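PDB 6MEL: succinate--CoA ligase subunit alpha from Campylobacter jejuni, which is the CoA-ligase-family subunit that carries a Rossmann-like CoA-binding domain and a CoA-ligase domain. Local coordinates for residues A[29-34]-A[129-134]. Numbering follows the deposited sequence.
Sequences MAYGTN and TSEECK
With CG turned anti to the backbone N (chi1 -164°), Tyr31 reaches from the last turn of its helix across to the hairpin turn 129-132, while in Thr33 a chi1 of -49° puts OG1 beside the backbone N and anti to the carbonyl carbon, turned to Lys134 O. The Tyr31 hydroxyl accepts a nearly straight hydrogen bond from Glu131 N, 2.8 Å from OH at an N-H...O angle of 166°. A tyrosine suits this place: its flat ring lies along the turn backbone, with the Cys133 backbone at its edge and Lys134 CD over one face, and its length carries OH to the turn amide. Thr33 OG1 sits 2.7 Å from Lys134 O, but its one proton can also serve Cys28 O in the helix. Between Tyr31 and Thr33, Gly32 ends the helix at positive phi in a Schellman motif, its C 3.6 Å from Glu132 O. The turn is itself shaped by a classic beta bulge, in which Glu132 N and Cys133 N both donate to Thr129 O. Lys134 sends NZ on to Met138 O. The contact thus joins the end of helix 19-31, where the chain enters strand 34-39 of the Rossmann-like sheet, to the hairpin of strands 126-129 and 133-136 at the border of the second sheet.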
loop_
_atom_site.group_PDB
_atom_site.type_symbol
_atom_site.label_atom_id
_atom_site.label_comp_id
_atom_site.label_asym_id
_atom_site.label_seq_id
_atom_site.Cartn_x
_atom_site.Cartn_y
_atom_site.Cartn_z
ATOM N N MET A 29 -5.439 5.943 -28.515
ATOM C CA MET A 29 -5.573 5.834 -29.966
ATOM C C MET A 29 -5.068 7.102 -30.669
ATOM O O MET A 29 -4.285 7.000 -31.614
ATOM C CB MET A 29 -7.022 5.554 -30.359
ATOM C CG MET A 29 -7.424 4.116 -30.063
ATOM S SD MET A 29 -9.249 3.858 -30.101
ATOM C CE MET A 29 -9.315 2.640 -31.399
ATOM N N ALA A 30 -5.428 8.277 -30.154
ATOM C CA ALA A 30 -4.996 9.554 -30.757
ATOM C C ALA A 30 -3.479 9.669 -30.673
ATOM O O ALA A 30 -2.876 10.259 -31.549
ATOM C CB ALA A 30 -5.654 10.753 -30.097
ATOM N N TYR A 31 -2.866 9.101 -29.624
ATOM C CA TYR A 31 -1.419 9.184 -29.493
ATOM C C TYR A 31 -0.704 8.224 -30.460
ATOM O O TYR A 31 0.500 8.331 -30.623
ATOM C CB TYR A 31 -1.046 8.860 -28.040
ATOM C CG TYR A 31 0.346 9.260 -27.635
ATOM C CD1 TYR A 31 0.650 10.591 -27.415
ATOM C CD2 TYR A 31 1.369 8.327 -27.534
ATOM C CE1 TYR A 31 1.924 10.981 -27.020
ATOM C CE2 TYR A 31 2.650 8.703 -27.138
ATOM C CZ TYR A 31 2.925 10.037 -26.875
ATOM O OH TYR A 31 4.182 10.448 -26.495
ATOM N N GLY A 32 -1.417 7.243 -31.033
ATOM C CA GLY A 32 -0.824 6.324 -32.031
ATOM C C GLY A 32 -0.967 4.847 -31.674
ATOM O O GLY A 32 -0.575 3.982 -32.452
ATOM N N THR A 33 -1.552 4.546 -30.507
ATOM C CA THR A 33 -1.639 3.150 -30.055
ATOM C C THR A 33 -2.582 2.367 -30.972
ATOM O O THR A 33 -3.709 2.773 -31.198
ATOM C CB THR A 33 -2.149 3.025 -28.615
ATOM O OG1 THR A 33 -1.413 3.933 -27.786
ATOM C CG2 THR A 33 -2.037 1.608 -28.091
ATOM N N ASN A 34 -2.139 1.199 -31.416
ATOM C CA ASN A 34 -2.942 0.303 -32.263
ATOM C C ASN A 34 -3.948 -0.494 -31.411
ATOM O O ASN A 34 -3.815 -1.701 -31.237
ATOM C CB ASN A 34 -2.033 -0.659 -33.045
ATOM C CG ASN A 34 -2.769 -1.423 -34.139
ATOM O OD1 ASN A 34 -3.871 -1.055 -34.493
ATOM N ND2 ASN A 34 -2.209 -2.521 -34.638
ATOM N N THR A 129 5.724 4.517 -24.942
ATOM C CA THR A 129 6.871 4.702 -25.821
ATOM C C THR A 129 6.668 6.044 -26.539
ATOM O O THR A 129 5.762 6.176 -27.358
ATOM C CB THR A 129 7.075 3.523 -26.770
ATOM O OG1 THR A 129 7.505 2.421 -25.977
ATOM C CG2 THR A 129 8.109 3.797 -27.861
ATOM N N SER A 130 7.503 7.021 -26.177
ATOM C CA SER A 130 7.374 8.434 -26.521
ATOM C C SER A 130 7.080 8.597 -28.021
ATOM O O SER A 130 7.743 8.007 -28.840
ATOM C CB SER A 130 8.613 9.184 -26.141
ATOM O OG SER A 130 8.906 9.019 -24.780
ATOM N N GLU A 131 5.998 9.317 -28.319
ATOM C CA GLU A 131 5.591 9.690 -29.673
ATOM C C GLU A 131 5.309 8.445 -30.512
ATOM O O GLU A 131 5.293 8.545 -31.707
ATOM C CB GLU A 131 6.661 10.559 -30.349
ATOM C CG GLU A 131 6.900 11.902 -29.658
ATOM C CD GLU A 131 8.131 12.643 -30.198
ATOM O OE1 GLU A 131 8.513 12.363 -31.342
ATOM O OE2 GLU A 131 8.773 13.404 -29.450
ATOM N N GLU A 132 5.048 7.282 -29.896
ATOM C CA GLU A 132 4.685 6.113 -30.688
ATOM C C GLU A 132 3.383 5.497 -30.182
ATOM O O GLU A 132 2.514 5.149 -30.972
ATOM C CB GLU A 132 5.782 5.058 -30.650
ATOM C CG GLU A 132 6.866 5.184 -31.713
ATOM C CD GLU A 132 7.676 3.891 -31.874
ATOM O OE1 GLU A 132 7.126 2.864 -32.427
ATOM O OE2 GLU A 132 8.850 3.877 -31.412
ATOM N N CYS A 133 3.297 5.237 -28.869
ATOM C CA CYS A 133 2.119 4.592 -28.314
ATOM C C CYS A 133 2.107 4.762 -26.803
ATOM O O CYS A 133 3.154 4.927 -26.148
ATOM C CB CYS A 133 2.070 3.106 -28.638
ATOM S SG CYS A 133 3.379 2.159 -27.826
ATOM N N LYS A 134 0.909 4.687 -26.254
ATOM C CA LYS A 134 0.747 4.713 -24.814
ATOM C C LYS A 134 -0.401 3.780 -24.415
ATOM O O LYS A 134 -1.430 3.695 -25.097
ATOM C CB LYS A 134 0.596 6.163 -24.342
ATOM C CG LYS A 134 -0.818 6.699 -24.235
ATOM C CD LYS A 134 -0.850 8.115 -23.757
ATOM C CE LYS A 134 -2.238 8.697 -23.541
ATOM N NZ LYS A 134 -2.786 8.279 -22.225
#